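Oxidoreductase, iron/ascorbate family (Shewanella oneidensis, PDB 3ON7) probably acts as an iron(II)- and 2-oxoglutarate-dependent oxygenase, and may form ethylene from 2-oxoglutarate while oxidising L-arginine. Local coordinates at residues B[27-33]-B[208-213]; B[149-155]-B[247-253]. All coordinates share one frame; numbering follows the deposited sequence. Where two conformers were deposited one is given.

Contact 1: B[27-33]-B[208-213]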
loop_
_atom_site.group_PDB
_atom_site.type_symbol
_atom_site.label_atom_id
_atom_site.label_comp_id
_atom_site.label_asym_id
_atom_site.label_seq_id
_atom_site.Cartn_x
_atom_site.Cartn_y
_atom_site.Cartn_z
ATOM N N PHE B 27 26.308 -2.061 18.589
ATOM C CA PHE B 27 25.466 -2.244 19.770
ATOM C C PHE B 27 26.118 -1.640 21.011
ATOM O O PHE B 27 27.344 -1.556 21.112
ATOM C CB PHE B 27 25.229 -3.734 20.046
ATOM C CG PHE B 27 24.037 -4.301 19.328
ATOM C CD1 PHE B 27 24.040 -4.436 17.937
ATOM C CD2 PHE B 27 22.911 -4.713 20.039
ATOM C CE1 PHE B 27 22.958 -4.944 17.284
ATOM C CE2 PHE B 27 21.826 -5.229 19.387
ATOM C CZ PHE B 27 21.843 -5.350 18.010
ATOM N N GLY B 28 25.269 -1.260 21.960
ATOM C CA GLY B 28 25.704 -0.759 23.252
ATOM C C GLY B 28 24.759 -1.263 24.309
ATOM O O GLY B 28 23.564 -1.334 24.080
ATOM N N VAL B 29 25.291 -1.630 25.468
ATOM C CA VAL B 29 24.484 -2.175 26.551
ATOM C C VAL B 29 24.597 -1.224 27.752
ATOM O O VAL B 29 25.695 -0.930 28.180
ATOM C CB VAL B 29 25.000 -3.574 26.920
ATOM C CG1 VAL B 29 24.206 -4.163 28.064
ATOM C CG2 VAL B 29 24.975 -4.487 25.709
ATOM N N LEU B 30 23.474 -0.717 28.262
ATOM C CA LEU B 30 23.493 0.185 29.408
ATOM C C LEU B 30 22.817 -0.423 30.625
ATOM O O LEU B 30 21.678 -0.880 30.526
ATOM C CB LEU B 30 22.793 1.501 29.081
ATOM C CG LEU B 30 23.524 2.501 28.193
ATOM C CD1 LEU B 30 22.601 3.685 27.920
ATOM C CD2 LEU B 30 24.818 2.947 28.817
ATOM N N SER B 31 23.500 -0.395 31.775
ATOM C CA SER B 31 22.860 -0.721 33.061
ATOM C C SER B 31 22.565 0.542 33.873
ATOM O O SER B 31 23.090 1.625 33.571
ATOM C CB SER B 31 23.720 -1.676 33.877
ATOM O OG SER B 31 24.650 -0.970 34.660
ATOM N N ASN B 32 21.707 0.396 34.882
ATOM C CA ASN B 32 21.359 1.493 35.784
ATOM C C ASN B 32 20.956 2.765 35.049
ATOM O O ASN B 32 21.434 3.845 35.370
ATOM C CB ASN B 32 22.542 1.783 36.699
ATOM C CG ASN B 32 22.866 0.612 37.584
ATOM O OD1 ASN B 32 23.693 -0.223 37.241
ATOM N ND2 ASN B 32 22.183 0.523 38.715
ATOM N N HIS B 33 20.111 2.611 34.038
ATOM C CA HIS B 33 19.599 3.734 33.245
ATOM C C HIS B 33 18.469 4.442 33.993
ATOM O O HIS B 33 17.984 3.931 35.007
ATOM C CB HIS B 33 19.110 3.241 31.864
ATOM C CG HIS B 33 18.124 2.124 31.940
ATOM N ND1 HIS B 33 16.774 2.332 32.121
ATOM C CD2 HIS B 33 18.296 0.779 31.903
ATOM C CE1 HIS B 33 16.157 1.164 32.190
ATOM N NE2 HIS B 33 17.058 0.205 32.060
ATOM N N GLY B 208 17.154 -4.804 34.157
ATOM C CA GLY B 208 17.738 -3.476 34.284
ATOM C C GLY B 208 18.721 -3.082 33.185
ATOM O O GLY B 208 19.195 -1.938 33.165
ATOM N N ASN B 209 19.075 -4.004 32.290
ATOM C CA ASN B 209 19.891 -3.618 31.131
ATOM C C ASN B 209 19.008 -3.075 30.037
ATOM O O ASN B 209 17.837 -3.448 29.908
ATOM C CB ASN B 209 20.765 -4.763 30.584
ATOM C CG ASN B 209 21.996 -4.992 31.425
ATOM O OD1 ASN B 209 22.180 -4.332 32.450
ATOM N ND2 ASN B 209 22.857 -5.920 30.996
ATOM N N ILE B 210 19.585 -2.187 29.245
ATOM C CA ILE B 210 18.896 -1.694 28.080
ATOM C C ILE B 210 19.892 -1.757 26.918
ATOM O O ILE B 210 21.042 -1.345 27.053
ATOM C CB ILE B 210 18.305 -0.308 28.374
ATOM C CG1 ILE B 210 17.103 -0.021 27.491
ATOM C CG2 ILE B 210 19.346 0.768 28.232
ATOM C CD1 ILE B 210 16.257 1.093 28.031
ATOM N N ILE B 211 19.445 -2.348 25.810
ATOM C CA ILE B 211 20.301 -2.648 24.652
ATOM C C ILE B 211 19.956 -1.678 23.556
ATOM O O ILE B 211 18.778 -1.472 23.256
ATOM C CB ILE B 211 20.076 -4.092 24.121
ATOM C CG1 ILE B 211 19.942 -5.065 25.282
ATOM C CG2 ILE B 211 21.218 -4.544 23.153
ATOM C CD1 ILE B 211 20.984 -4.901 26.368
ATOM N N ILE B 212 20.970 -1.046 22.989
ATOM C CA ILE B 212 20.768 -0.042 21.966
ATOM C C ILE B 212 21.592 -0.395 20.754
ATOM O O ILE B 212 22.779 -0.705 20.877
ATOM C CB ILE B 212 21.167 1.346 22.473
ATOM C CG1 ILE B 212 20.284 1.742 23.671
ATOM C CG2 ILE B 212 21.045 2.397 21.367
ATOM C CD1 ILE B 212 20.962 1.571 24.983
ATOM N N ASN B 213 20.972 -0.337 19.574
ATOM C CA ASN B 213 21.688 -0.646 18.354
ATOM C C ASN B 213 21.445 0.356 17.219
ATOM O O ASN B 213 20.383 0.971 17.122
ATOM C CB ASN B 213 21.428 -2.092 17.940
ATOM C CG ASN B 213 20.034 -2.316 17.373
ATOM O OD1 ASN B 213 19.044 -2.465 18.108
ATOM N ND2 ASN B 213 19.954 -2.389 16.051
HETATM O O HOH W 1 20.767 -1.969 36.200
HETATM O O HOH W 2 18.738 -0.143 35.086
HETATM O O HOH W 3 15.879 -2.279 31.872
#
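One face of the F27 ring is laid over the CB of N213, while CG2 of I211 comes to the ring edge, in its plane, 3.5 Å from CD2 of F27. The N213 amide plane is turned only 14° from the ring. At the far end of the pairing, the H33 ring carries the CD1 methyl of I210 over the centre of one face, 4.1 Å above the plane. Water 2 sits over the opposite face, offset toward the rim, and water 3 meets the edge in plane at 2.8 Å from NE2. H33 reaches this place because chi1 of 53° sets CG between the backbone N and the carbonyl carbon, folding the ring back over the 208-213 segment.

Between these rings the strands pair antiparallel, with axes 4.7 Å apart. G28 and I212 exchange two hydrogen bonds, as do L30 and I210; the bond from L30 N to I210 O is almost straight, at 178°. On the face shared with F27 and N213, CD1 of I211 lies 3.7 Å from CG1 of V29. On the other face CG2 of I210 packs 3.6 Å from CB of L30, and helix 103-126 covers this side through L116 and L120.

Polar atoms at the 208 end are met by solvent: water 2 donates to G208 O at 2.7 Å, and water 3 links H33 NE2 to N209 O. The amide of N209 instead donates to P204 O. N213 donates through ND2 to D176, a member of a possible metal site, and F27 meets H231 of the same group edge-to-face. The chemistry therefore divides: water bridges at one end, backbone bonds and apolar packing between, and at the other the F27-N213 pair, consistent with second-shell positioning of possible iron ligands.

Contact 2: B[149-155]-B[247-253]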
loop_
_atom_site.group_PDB
_atom_site.type_symbol
_atom_site.label_atom_id
_atom_site.label_comp_id
_atom_site.label_asym_id
_atom_site.label_seq_id
_atom_site.Cartn_x
_atom_site.Cartn_y
_atom_site.Cartn_z
ATOM N N LYS B 149 6.710 8.008 12.529
ATOM C CA LYS B 149 6.998 6.613 12.239
ATOM C C LYS B 149 7.567 5.831 13.418
ATOM O O LYS B 149 7.613 4.598 13.381
ATOM C CB LYS B 149 7.936 6.500 11.034
ATOM C CG LYS B 149 7.253 6.739 9.686
ATOM C CD LYS B 149 6.937 5.429 8.954
ATOM C CE LYS B 149 8.211 4.756 8.418
ATOM N NZ LYS B 149 7.902 3.520 7.628
ATOM N N THR B 150 8.018 6.500 14.462
ATOM C CA THR B 150 8.649 5.763 15.557
ATOM C C THR B 150 7.616 4.793 16.114
ATOM O O THR B 150 6.468 5.186 16.348
ATOM C CB THR B 150 9.232 6.686 16.646
ATOM O OG1 THR B 150 10.473 7.206 16.170
ATOM C CG2 THR B 150 9.482 5.921 17.991
ATOM N N LEU B 151 8.039 3.539 16.269
ATOM C CA LEU B 151 7.157 2.418 16.607
ATOM C C LEU B 151 7.592 1.699 17.877
ATOM O O LEU B 151 8.738 1.311 17.996
ATOM C CB LEU B 151 7.153 1.407 15.444
ATOM C CG LEU B 151 6.677 -0.019 15.690
ATOM C CD1 LEU B 151 5.204 -0.001 16.004
ATOM C CD2 LEU B 151 6.971 -0.894 14.455
ATOM N N LEU B 152 6.671 1.521 18.812
ATOM C CA LEU B 152 6.887 0.671 19.990
ATOM C C LEU B 152 6.095 -0.613 19.734
ATOM O O LEU B 152 4.887 -0.586 19.626
ATOM C CB LEU B 152 6.441 1.399 21.263
ATOM C CG LEU B 152 6.480 0.659 22.595
ATOM C CD1 LEU B 152 7.806 -0.022 22.822
ATOM C CD2 LEU B 152 6.151 1.626 23.733
ATOM N N ARG B 153 6.820 -1.704 19.553
ATOM C CA ARG B 153 6.320 -2.993 19.128
ATOM C C ARG B 153 6.369 -3.854 20.391
ATOM O O ARG B 153 7.422 -4.004 21.005
ATOM C CB ARG B 153 7.274 -3.494 18.034
ATOM C CG ARG B 153 6.958 -4.791 17.348
ATOM C CD ARG B 153 7.784 -5.004 16.032
ATOM N NE ARG B 153 7.017 -5.854 15.119
ATOM C CZ ARG B 153 7.358 -7.064 14.669
ATOM N NH1 ARG B 153 8.521 -7.643 14.953
ATOM N NH2 ARG B 153 6.513 -7.699 13.879
ATOM N N ILE B 154 5.220 -4.356 20.833
ATOM C CA ILE B 154 5.167 -5.217 22.013
ATOM C C ILE B 154 4.998 -6.647 21.527
ATOM O O ILE B 154 3.952 -6.989 20.981
ATOM C CB ILE B 154 4.030 -4.782 22.948
ATOM C CG1 ILE B 154 4.198 -3.296 23.255
ATOM C CG2 ILE B 154 3.985 -5.653 24.267
ATOM C CD1 ILE B 154 3.258 -2.721 24.259
ATOM N N LEU B 155 6.053 -7.461 21.703
ATOM C CA LEU B 155 6.083 -8.832 21.197
ATOM C C LEU B 155 5.732 -9.826 22.293
ATOM O O LEU B 155 6.189 -9.686 23.431
ATOM C CB LEU B 155 7.476 -9.164 20.651
ATOM C CG LEU B 155 7.735 -8.661 19.232
ATOM C CD1 LEU B 155 7.393 -9.728 18.224
ATOM C CD2 LEU B 155 6.930 -7.396 18.944
ATOM N N SER B 247 8.584 -8.793 25.139
ATOM C CA SER B 247 9.675 -7.829 24.907
ATOM C C SER B 247 9.149 -6.535 24.263
ATOM O O SER B 247 8.099 -6.550 23.622
ATOM C CB SER B 247 10.785 -8.445 24.067
ATOM O OG SER B 247 10.320 -8.711 22.777
ATOM N N LEU B 248 9.880 -5.431 24.451
ATOM C CA LEU B 248 9.379 -4.086 24.141
ATOM C C LEU B 248 10.326 -3.252 23.253
ATOM O O LEU B 248 10.638 -2.112 23.562
ATOM C CB LEU B 248 9.141 -3.339 25.452
ATOM C CG LEU B 248 8.293 -4.041 26.510
ATOM C CD1 LEU B 248 8.452 -3.305 27.833
ATOM C CD2 LEU B 248 6.848 -4.106 26.095
ATOM N N PRO B 249 10.779 -3.802 22.128
ATOM C CA PRO B 249 11.715 -2.995 21.344
ATOM C C PRO B 249 11.050 -1.704 20.873
ATOM O O PRO B 249 9.898 -1.754 20.456
ATOM C CB PRO B 249 12.029 -3.891 20.137
ATOM C CG PRO B 249 10.806 -4.715 19.981
ATOM C CD PRO B 249 10.348 -5.004 21.405
ATOM N N LEU B 250 11.754 -0.576 20.964
ATOM C CA LEU B 250 11.264 0.708 20.445
ATOM C C LEU B 250 12.135 1.082 19.242
ATOM O O LEU B 250 13.339 1.248 19.387
ATOM C CB LEU B 250 11.353 1.810 21.493
ATOM C CG LEU B 250 10.979 3.224 21.001
ATOM C CD1 LEU B 250 9.452 3.281 20.692
ATOM C CD2 LEU B 250 11.386 4.294 21.952
ATOM N N PHE B 251 11.518 1.196 18.065
ATOM C CA PHE B 251 12.237 1.513 16.820
ATOM C C PHE B 251 12.145 3.005 16.523
ATOM O O PHE B 251 11.078 3.511 16.149
ATOM C CB PHE B 251 11.679 0.670 15.685
ATOM C CG PHE B 251 11.858 -0.819 15.908
ATOM C CD1 PHE B 251 13.023 -1.468 15.500
ATOM C CD2 PHE B 251 10.891 -1.552 16.574
ATOM C CE1 PHE B 251 13.210 -2.816 15.742
ATOM C CE2 PHE B 251 11.058 -2.905 16.792
ATOM C CZ PHE B 251 12.219 -3.541 16.390
ATOM N N LEU B 252 13.255 3.719 16.741
ATOM C CA LEU B 252 13.279 5.178 16.529
ATOM C C LEU B 252 13.504 5.377 15.030
ATOM O O LEU B 252 14.493 4.877 14.493
ATOM C CB LEU B 252 14.392 5.871 17.360
ATOM C CG LEU B 252 14.271 6.017 18.886
ATOM C CD1 LEU B 252 12.993 6.685 19.270
ATOM C CD2 LEU B 252 14.396 4.696 19.638
ATOM N N HIS B 253 12.553 6.025 14.355
ATOM C CA HIS B 253 12.626 6.268 12.924
ATOM C C HIS B 253 12.744 7.777 12.707
ATOM O O HIS B 253 12.044 8.540 13.352
ATOM C CB HIS B 253 11.357 5.809 12.198
ATOM C CG HIS B 253 11.231 4.325 12.013
ATOM N ND1 HIS B 253 11.395 3.712 10.788
ATOM C CD2 HIS B 253 10.895 3.343 12.883
ATOM C CE1 HIS B 253 11.185 2.415 10.916
ATOM N NE2 HIS B 253 10.881 2.164 12.177
#
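R153 and F251 cross at a slant, CD of the arginine reaching CE2 of the ring at 4.0 Å, with the guanidinium plane 64° from the ring plane. The arginine chain, extended from CG to NE with CG anti to the backbone N (chi1 -177°), carries its head away from the phenyl to a salt bridge with E272 of the second subunit and a hydrogen bond to H91. K149 and H253 also meet at a slant, CB to CB at 3.7 Å; NZ of K149 continues to E64 of the third subunit. By contrast, I154 and L248 lie alongside each other and point the same way, CG2 to CD2 at 3.7 Å, against W47 and I43 of helix 37-51. Nearby, CD1 of L250 packs 3.6 Å from CB of L152.

Two backbone bonds join L151 with F251 and two join L155 with S247. Between them P249, having no N-H, leaves one bond, from R153 N to P249 O at 3.2 Å. Beyond the regular pairing, OG1 of T150 accepts from H253 N (3.0 Å, 166°), a side chain prolonging the backbone pattern.

Aliphatic side chains against helices on one face, and F251 reaching D176 on the other, fit the major sheet of the double-stranded beta-helix (jelly-roll) core of 2-oxoglutarate oxygenases.

In the fold
Both contacts belong to one mixed sheet: strand 180-184 stands between strands 210-214 and 245-252, so the two pairings are separated by a single strand. Their centres are 15 Å apart and their nearest atoms about 6 Å, without touching. Contact 1 brings an N-terminal strand onto the oxygenase core, whereas contact 2 joins two strands of that core and lies nearer the chain centre, 5 Å against 12 Å. Both reach D176, through N213 in contact 1 and F251 in contact 2. With H174 and H231, D176 could form a vacant His-Asp-His site, consistent with the iron(II) site of this family. Neighbouring subunits touch contact 2 but not contact 1.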